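Local atomic coordinates of probable disease resistance protein At5g66900 (PDB entry 7L7W), a protein that probably acts as a helper immune receptor in plant disease resistance, belonging to a group of receptors that form calcium-permeable nonselective cation channels. Residues K42-T47 and R106-M111; L72-D77 and M111-Q116. The protein carries 2 engineered substitutions. All blocks are in the same frame, centred on the assembly; numbering follows the deposited sequence.

Contact 1: K42-T47 and R106-M111; sequences KDLVST and RINKDM
The backbone oxygen of Asp43, which faces the side chain of Asn108 on the neighbouring helix, is held by two donors of its own helix. Thr47 N gives it the regular helical bond at 3.1 Å, and Ser46 OG adds a second at 3.1 Å to the same Asp43 O. Both come from one face of the carbonyl plane, the hydroxyl tilted 27° out of it. Asn108 reaches over from helix 97-114 with CG anti to its backbone N (chi1 -168°), which carries its amide group to the neighbourhood of this carbonyl and of the Thr47 hydroxyl. Thr47 turns its two branches to different partners: OG1 lies by the Asn108 amide, while CG2 rests 3.5 Å from Met111 CB. One turn earlier, Leu44 lays CD1 alongside the backbone of Asn108, 4.0 Å from its CA, and meets Ile107 CG2 at 4.2 Å. Ile107 also packs on Arg81, Ala82 and Ala85, and Met111 on Ala82, so helix 70-88 closes the apolar side of the contact. The segment axes approach to 9.7 Å and run nearly the same way, 20° apart. A small polar patch beside an apolar strip thus joins the parallel helices 38-60 and 97-114, the second and fourth helices of the RPW8-type four-helix bundle.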
ATOM      1  N   LYS A  42     -15.183   4.428  -8.704  1.00 58.30           N
ATOM      2  CA  LYS A  42     -15.558   4.257 -10.099  1.00 60.02           C
ATOM      3  C   LYS A  42     -16.440   3.015 -10.223  1.00 68.97           C
ATOM      4  O   LYS A  42     -17.632   3.124 -10.534  1.00 73.37           O
ATOM      5  CB  LYS A  42     -14.312   4.156 -10.987  1.00 59.91           C
ATOM      6  CG  LYS A  42     -14.466   4.691 -12.409  1.00 68.77           C
ATOM      7  CD  LYS A  42     -13.469   4.004 -13.361  1.00 70.95           C
ATOM      8  CE  LYS A  42     -13.374   2.511 -13.030  1.00 80.65           C
ATOM      9  NZ  LYS A  42     -12.722   1.634 -14.061  1.00 92.91           N
ATOM     10  N   ASP A  43     -15.880   1.838  -9.924  1.00 62.31           N
ATOM     11  CA  ASP A  43     -16.551   0.577 -10.241  1.00 68.38           C
ATOM     12  C   ASP A  43     -17.814   0.372  -9.401  1.00 70.51           C
ATOM     13  O   ASP A  43     -18.905   0.106  -9.940  1.00 73.76           O
ATOM     14  CB  ASP A  43     -15.576  -0.581 -10.053  1.00 59.10           C
ATOM     15  CG  ASP A  43     -14.383  -0.479 -10.980  1.00 80.08           C
ATOM     16  OD1 ASP A  43     -14.605  -0.239 -12.185  1.00 88.52           O
ATOM     17  OD2 ASP A  43     -13.222  -0.606 -10.509  1.00 88.32           O
ATOM     18  N   LEU A  44     -17.693   0.503  -8.080  1.00 63.88           N
ATOM     19  CA  LEU A  44     -18.845   0.228  -7.240  1.00 57.43           C
ATOM     20  C   LEU A  44     -19.911   1.312  -7.385  1.00 66.40           C
ATOM     21  O   LEU A  44     -21.105   0.991  -7.426  1.00 68.93           O
ATOM     22  CB  LEU A  44     -18.428   0.051  -5.780  1.00 52.83           C
ATOM     23  CG  LEU A  44     -19.558  -0.542  -4.920  1.00 59.57           C
ATOM     24  CD1 LEU A  44     -19.913  -2.028  -5.233  1.00 53.38           C
ATOM     25  CD2 LEU A  44     -19.341  -0.324  -3.431  1.00 46.07           C
ATOM     26  N   VAL A  45     -19.526   2.593  -7.492  1.00 59.59           N
ATOM     27  CA  VAL A  45     -20.596   3.579  -7.618  1.00 65.82           C
ATOM     28  C   VAL A  45     -21.229   3.500  -9.001  1.00 70.92           C
ATOM     29  O   VAL A  45     -22.415   3.806  -9.152  1.00 70.49           O
ATOM     30  CB  VAL A  45     -20.161   5.024  -7.304  1.00 59.81           C
ATOM     31  CG1 VAL A  45     -19.278   5.080  -6.079  1.00 56.67           C
ATOM     32  CG2 VAL A  45     -19.560   5.684  -8.507  1.00 66.33           C
ATOM     33  N   SER A  46     -20.499   3.045 -10.021  1.00 63.80           N
ATOM     34  CA  SER A  46     -21.155   2.871 -11.314  1.00 59.31           C
ATOM     35  C   SER A  46     -22.218   1.780 -11.229  1.00 64.53           C
ATOM     36  O   SER A  46     -23.356   1.960 -11.699  1.00 70.01           O
ATOM     37  CB  SER A  46     -20.143   2.540 -12.404  1.00 60.45           C
ATOM     38  OG  SER A  46     -20.119   1.142 -12.631  1.00 76.26           O
ATOM     39  N   THR A  47     -21.869   0.635 -10.626  1.00 60.36           N
ATOM     40  CA  THR A  47     -22.876  -0.404 -10.458  1.00 64.08           C
ATOM     41  C   THR A  47     -24.047   0.080  -9.609  1.00 63.16           C
ATOM     42  O   THR A  47     -25.210  -0.148  -9.957  1.00 62.25           O
ATOM     43  CB  THR A  47     -22.260  -1.655  -9.852  1.00 70.19           C
ATOM     44  OG1 THR A  47     -21.571  -2.376 -10.879  1.00 73.08           O
ATOM     45  CG2 THR A  47     -23.345  -2.546  -9.257  1.00 68.78           C
ATOM     46  N   ARG A 106     -17.139  -8.735  -5.198  1.00 64.29           N
ATOM     47  CA  ARG A 106     -18.269  -9.640  -5.155  1.00 69.54           C
ATOM     48  C   ARG A 106     -19.545  -8.890  -4.815  1.00 70.18           C
ATOM     49  O   ARG A 106     -20.605  -9.194  -5.381  1.00 69.01           O
ATOM     50  CB  ARG A 106     -18.048 -10.813  -4.210  1.00 68.99           C
ATOM     51  CG  ARG A 106     -18.745 -11.960  -4.862  1.00 81.28           C
ATOM     52  CD  ARG A 106     -18.414 -13.337  -4.390  1.00 90.45           C
ATOM     53  NE  ARG A 106     -19.471 -14.217  -4.886  1.00106.72           N
ATOM     54  CZ  ARG A 106     -20.743 -14.188  -4.473  1.00111.45           C
ATOM     55  NH1 ARG A 106     -21.139 -13.335  -3.528  1.00 99.98           N
ATOM     56  NH2 ARG A 106     -21.627 -15.024  -5.007  1.00109.46           N
ATOM     57  N   ILE A 107     -19.457  -7.853  -3.967  1.00 65.31           N
ATOM     58  CA  ILE A 107     -20.642  -7.025  -3.748  1.00 64.50           C
ATOM     59  C   ILE A 107     -21.128  -6.492  -5.081  1.00 63.81           C
ATOM     60  O   ILE A 107     -22.294  -6.666  -5.457  1.00 66.09           O
ATOM     61  CB  ILE A 107     -20.342  -5.885  -2.764  1.00 63.81           C
ATOM     62  CG1 ILE A 107     -19.954  -6.464  -1.394  1.00 68.18           C
ATOM     63  CG2 ILE A 107     -21.536  -4.942  -2.674  1.00 59.59           C
ATOM     64  CD1 ILE A 107     -19.667  -5.414  -0.343  1.00 61.96           C
ATOM     65  N   ASN A 108     -20.193  -5.941  -5.859  1.00 65.11           N
ATOM     66  CA  ASN A 108     -20.478  -5.447  -7.199  1.00 62.80           C
ATOM     67  C   ASN A 108     -21.218  -6.501  -8.011  1.00 65.09           C
ATOM     68  O   ASN A 108     -22.322  -6.248  -8.517  1.00 66.92           O
ATOM     69  CB  ASN A 108     -19.156  -5.056  -7.867  1.00 68.78           C
ATOM     70  CG  ASN A 108     -19.340  -4.279  -9.136  1.00 67.33           C
ATOM     71  OD1 ASN A 108     -19.277  -3.050  -9.126  1.00 74.03           O
ATOM     72  ND2 ASN A 108     -19.529  -4.984 -10.249  1.00 68.29           N
ATOM     73  N   LYS A 109     -20.663  -7.724  -8.078  1.00 62.89           N
ATOM     74  CA  LYS A 109     -21.284  -8.716  -8.949  1.00 70.48           C
ATOM     75  C   LYS A 109     -22.713  -8.979  -8.493  1.00 73.05           C
ATOM     76  O   LYS A 109     -23.643  -8.968  -9.313  1.00 72.25           O
ATOM     77  CB  LYS A 109     -20.464 -10.014  -9.000  1.00 62.58           C
ATOM     78  CG  LYS A 109     -21.133 -11.142  -9.837  1.00 85.17           C
ATOM     79  CD  LYS A 109     -21.922 -10.545 -11.050  1.00 96.19           C
ATOM     80  CE  LYS A 109     -22.765 -11.535 -11.857  1.00 92.46           C
ATOM     81  NZ  LYS A 109     -23.782 -10.766 -12.639  1.00 88.00           N
ATOM     82  N   ASP A 110     -22.915  -9.102  -7.179  1.00 72.19           N
ATOM     83  CA  ASP A 110     -24.245  -9.410  -6.671  1.00 71.60           C
ATOM     84  C   ASP A 110     -25.230  -8.328  -7.095  1.00 78.13           C
ATOM     85  O   ASP A 110     -26.296  -8.628  -7.660  1.00 74.12           O
ATOM     86  CB  ASP A 110     -24.187  -9.570  -5.151  1.00 68.77           C
ATOM     87  CG  ASP A 110     -23.405 -10.816  -4.723  1.00 79.79           C
ATOM     88  OD1 ASP A 110     -22.941 -11.564  -5.614  1.00 80.75           O
ATOM     89  OD2 ASP A 110     -23.235 -11.045  -3.501  1.00 78.60           O
ATOM     90  N   MET A 111     -24.833  -7.057  -6.931  1.00 70.37           N
ATOM     91  CA  MET A 111     -25.733  -5.969  -7.282  1.00 69.58           C
ATOM     92  C   MET A 111     -26.124  -6.071  -8.744  1.00 71.36           C
ATOM     93  O   MET A 111     -27.315  -6.009  -9.086  1.00 71.08           O
ATOM     94  CB  MET A 111     -25.083  -4.622  -6.978  1.00 60.61           C
ATOM     95  CG  MET A 111     -25.225  -4.196  -5.532  1.00 58.72           C
ATOM     96  SD  MET A 111     -24.286  -2.715  -5.124  1.00 73.89           S
ATOM     97  CE  MET A 111     -24.858  -2.408  -3.450  1.00 60.56           C
TER

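Contact 2: L72-D77 and M111-Q116; sequences LKELRD and MLKFCQ
Within the four-helix bundle of the RPW8-like domain, helices 70-88 and 97-114 follow one another and run in opposite directions, and Phe114 is the main side chain joining them here. Its CB points toward 72-77, and chi1 of -171° swings the ring away from its own backbone N and across to Leu75. A CH-pi contact results: Leu75 CD1 sits over one face, 3.6 Å from the centroid of the Phe114 ring and 15° off its normal. Leu75 CB meets the far end of the same ring, 3.5 Å from Phe114 CZ. At the rim, Leu72 CD2 comes within 4.1 Å of Phe114 CZ, its side chain crossing at about a right angle. Glu74 runs past the ring in the opposite direction, with OE2 near the ring plane, 3.7 Å from Phe114 CD1, and the carboxylate turned 47° against the ring. Lys113 bends its chain back toward it, yet NZ stays 4.0 Å from Glu74 OE2, beyond a salt bridge, though the opposite charges probably attract. Leu54 of helix 38-60 also packs on Phe114. Phe114 packed against Leu72 and Leu75, with Glu74 and Lys113 alongside, is how amphipathic helices meet in this RPW8-type four-helix bundle.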
ATOM      1  N   LEU A  72     -36.166  -9.411  -1.935  1.00 72.21           N
ATOM      2  CA  LEU A  72     -36.005  -8.075  -1.360  1.00 75.32           C
ATOM      3  C   LEU A  72     -35.224  -8.102  -0.043  1.00 76.27           C
ATOM      4  O   LEU A  72     -34.524  -7.134   0.293  1.00 77.17           O
ATOM      5  CB  LEU A  72     -37.381  -7.428  -1.191  1.00 67.24           C
ATOM      6  CG  LEU A  72     -38.060  -7.298  -2.563  1.00 69.93           C
ATOM      7  CD1 LEU A  72     -39.316  -6.424  -2.531  1.00 72.82           C
ATOM      8  CD2 LEU A  72     -37.071  -6.759  -3.601  1.00 67.61           C
ATOM      9  N   LYS A  73     -35.296  -9.208   0.694  1.00 77.09           N
ATOM     10  CA  LYS A  73     -34.440  -9.345   1.859  1.00 79.19           C
ATOM     11  C   LYS A  73     -32.976  -9.459   1.440  1.00 76.01           C
ATOM     12  O   LYS A  73     -32.093  -8.902   2.108  1.00 75.94           O
ATOM     13  CB  LYS A  73     -34.901 -10.541   2.701  1.00 73.43           C
ATOM     14  CG  LYS A  73     -34.539 -10.433   4.181  1.00 90.11           C
ATOM     15  CD  LYS A  73     -35.512  -9.514   4.944  1.00 93.59           C
ATOM     16  CE  LYS A  73     -34.861  -8.980   6.235  1.00107.91           C
ATOM     17  NZ  LYS A  73     -34.160  -7.656   6.061  1.00 92.08           N
ATOM     18  N   GLU A  74     -32.696 -10.110   0.305  1.00 70.14           N
ATOM     19  CA  GLU A  74     -31.314 -10.155  -0.159  1.00 72.89           C
ATOM     20  C   GLU A  74     -30.872  -8.827  -0.771  1.00 75.50           C
ATOM     21  O   GLU A  74     -29.681  -8.508  -0.741  1.00 77.29           O
ATOM     22  CB  GLU A  74     -31.115 -11.298  -1.155  1.00 77.00           C
ATOM     23  CG  GLU A  74     -31.362 -10.914  -2.609  1.00 91.81           C
ATOM     24  CD  GLU A  74     -30.880 -11.972  -3.593  1.00107.58           C
ATOM     25  OE1 GLU A  74     -30.563 -13.103  -3.136  1.00103.22           O
ATOM     26  OE2 GLU A  74     -30.833 -11.666  -4.817  1.00109.12           O
ATOM     27  N   LEU A  75     -31.797  -8.039  -1.322  1.00 73.14           N
ATOM     28  CA  LEU A  75     -31.447  -6.682  -1.732  1.00 68.71           C
ATOM     29  C   LEU A  75     -31.014  -5.858  -0.528  1.00 72.08           C
ATOM     30  O   LEU A  75     -29.979  -5.168  -0.565  1.00 68.43           O
ATOM     31  CB  LEU A  75     -32.627  -6.010  -2.430  1.00 69.48           C
ATOM     32  CG  LEU A  75     -32.372  -4.571  -2.888  1.00 68.99           C
ATOM     33  CD1 LEU A  75     -31.220  -4.534  -3.889  1.00 64.37           C
ATOM     34  CD2 LEU A  75     -33.632  -3.900  -3.469  1.00 63.88           C
ATOM     35  N   ARG A  76     -31.822  -5.900   0.542  1.00 67.42           N
ATOM     36  CA  ARG A  76     -31.441  -5.304   1.819  1.00 67.78           C
ATOM     37  C   ARG A  76     -30.019  -5.713   2.213  1.00 74.66           C
ATOM     38  O   ARG A  76     -29.161  -4.862   2.493  1.00 66.80           O
ATOM     39  CB  ARG A  76     -32.454  -5.727   2.887  1.00 66.02           C
ATOM     40  CG  ARG A  76     -32.252  -5.153   4.277  1.00 74.64           C
ATOM     41  CD  ARG A  76     -32.977  -3.819   4.414  1.00 85.10           C
ATOM     42  NE  ARG A  76     -34.254  -3.875   5.140  1.00 96.80           N
ATOM     43  CZ  ARG A  76     -35.143  -2.878   5.155  1.00 90.07           C
ATOM     44  NH1 ARG A  76     -34.883  -1.765   4.488  1.00 92.21           N
ATOM     45  NH2 ARG A  76     -36.278  -2.974   5.841  1.00 92.65           N
ATOM     46  N   ASP A  77     -29.742  -7.019   2.177  1.00 68.25           N
ATOM     47  CA  ASP A  77     -28.484  -7.529   2.715  1.00 70.85           C
ATOM     48  C   ASP A  77     -27.289  -7.180   1.831  1.00 71.81           C
ATOM     49  O   ASP A  77     -26.169  -6.992   2.341  1.00 64.04           O
ATOM     50  CB  ASP A  77     -28.591  -9.040   2.904  1.00 73.35           C
ATOM     51  CG  ASP A  77     -29.508  -9.418   4.080  1.00 97.52           C
ATOM     52  OD1 ASP A  77     -29.718 -10.639   4.313  1.00107.92           O
ATOM     53  OD2 ASP A  77     -30.041  -8.495   4.757  1.00 97.45           O
ATOM     54  N   MET A 111     -24.833  -7.057  -6.931  1.00 70.37           N
ATOM     55  CA  MET A 111     -25.733  -5.969  -7.282  1.00 69.58           C
ATOM     56  C   MET A 111     -26.124  -6.071  -8.744  1.00 71.36           C
ATOM     57  O   MET A 111     -27.315  -6.009  -9.086  1.00 71.08           O
ATOM     58  CB  MET A 111     -25.083  -4.622  -6.978  1.00 60.61           C
ATOM     59  CG  MET A 111     -25.225  -4.196  -5.532  1.00 58.72           C
ATOM     60  SD  MET A 111     -24.286  -2.715  -5.124  1.00 73.89           S
ATOM     61  CE  MET A 111     -24.858  -2.408  -3.450  1.00 60.56           C
ATOM     62  N   LEU A 112     -25.144  -6.346  -9.607  1.00 69.08           N
ATOM     63  CA  LEU A 112     -25.443  -6.428 -11.026  1.00 72.52           C
ATOM     64  C   LEU A 112     -26.445  -7.539 -11.308  1.00 73.00           C
ATOM     65  O   LEU A 112     -27.421  -7.325 -12.040  1.00 76.59           O
ATOM     66  CB  LEU A 112     -24.161  -6.629 -11.829  1.00 68.80           C
ATOM     67  CG  LEU A 112     -23.333  -5.347 -11.947  1.00 73.22           C
ATOM     68  CD1 LEU A 112     -22.184  -5.538 -12.912  1.00 69.67           C
ATOM     69  CD2 LEU A 112     -24.188  -4.155 -12.355  1.00 70.32           C
ATOM     70  N   LYS A 113     -26.257  -8.717 -10.700  1.00 66.25           N
ATOM     71  CA  LYS A 113     -27.208  -9.788 -10.984  1.00 78.10           C
ATOM     72  C   LYS A 113     -28.601  -9.410 -10.503  1.00 72.34           C
ATOM     73  O   LYS A 113     -29.595  -9.705 -11.175  1.00 70.66           O
ATOM     74  CB  LYS A 113     -26.769 -11.112 -10.357  1.00 76.01           C
ATOM     75  CG  LYS A 113     -27.643 -12.280 -10.831  1.00 86.88           C
ATOM     76  CD  LYS A 113     -27.832 -13.356  -9.761  1.00 92.55           C
ATOM     77  CE  LYS A 113     -28.558 -12.812  -8.527  1.00 95.43           C
ATOM     78  NZ  LYS A 113     -29.999 -13.210  -8.458  1.00 93.20           N
ATOM     79  N   PHE A 114     -28.680  -8.692  -9.386  1.00 70.41           N
ATOM     80  CA  PHE A 114     -29.975  -8.268  -8.891  1.00 65.74           C
ATOM     81  C   PHE A 114     -30.682  -7.359  -9.885  1.00 73.63           C
ATOM     82  O   PHE A 114     -31.914  -7.356  -9.952  1.00 76.29           O
ATOM     83  CB  PHE A 114     -29.812  -7.567  -7.553  1.00 63.53           C
ATOM     84  CG  PHE A 114     -31.101  -7.299  -6.881  1.00 76.77           C
ATOM     85  CD1 PHE A 114     -31.604  -8.200  -5.956  1.00 82.14           C
ATOM     86  CD2 PHE A 114     -31.843  -6.166  -7.198  1.00 81.40           C
ATOM     87  CE1 PHE A 114     -32.828  -7.970  -5.343  1.00 87.51           C
ATOM     88  CE2 PHE A 114     -33.077  -5.928  -6.594  1.00 84.46           C
ATOM     89  CZ  PHE A 114     -33.568  -6.833  -5.661  1.00 85.41           C
ATOM     90  N   CYS A 115     -29.930  -6.591 -10.670  1.00 76.97           N
ATOM     91  CA  CYS A 115     -30.547  -5.706 -11.650  1.00 78.69           C
ATOM     92  C   CYS A 115     -31.243  -6.457 -12.783  1.00 77.41           C
ATOM     93  O   CYS A 115     -31.792  -5.802 -13.673  1.00 76.81           O
ATOM     94  CB  CYS A 115     -29.493  -4.762 -12.221  1.00 79.12           C
ATOM     95  SG  CYS A 115     -28.890  -3.517 -11.039  1.00 88.07           S
ATOM     96  N   GLN A 116     -31.222  -7.796 -12.780  1.00 78.80           N
ATOM     97  CA  GLN A 116     -32.016  -8.609 -13.695  1.00 81.37           C
ATOM     98  C   GLN A 116     -33.298  -9.128 -13.040  1.00 78.88           C
ATOM     99  O   GLN A 116     -33.855 -10.145 -13.474  1.00 72.30           O
ATOM    100  CB  GLN A 116     -31.191  -9.788 -14.226  1.00 83.44           C
ATOM    101  CG  GLN A 116     -29.741  -9.465 -14.579  1.00 89.05           C
ATOM    102  CD  GLN A 116     -29.619  -8.427 -15.687  1.00 91.24           C
ATOM    103  OE1 GLN A 116     -30.349  -8.478 -16.684  1.00 99.36           O
ATOM    104  NE2 GLN A 116     -28.682  -7.486 -15.527  1.00 84.61           N
TER

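The centres of contacts 1 and 2 are about 11 Å apart, and both contacts use helix 97-114; Met111 belongs to both sets of segments. Along the chain the order is 42-47, 72-77, 106-111, 111-116, so the two connections cross. Helix 97-114 packs on helix 38-60 through contact 1 and, nearer its C-terminal end, on helix 70-88 through contact 2. The two meet directly where Thr47 OG1 lies 3.5 Å from Leu112 CD2. Together they tie three of the helices of the N-terminal RPW8-like domain into one bundle. Helix 70-88 also carries Glu80 and Asp83, which bind nickel in this crystal.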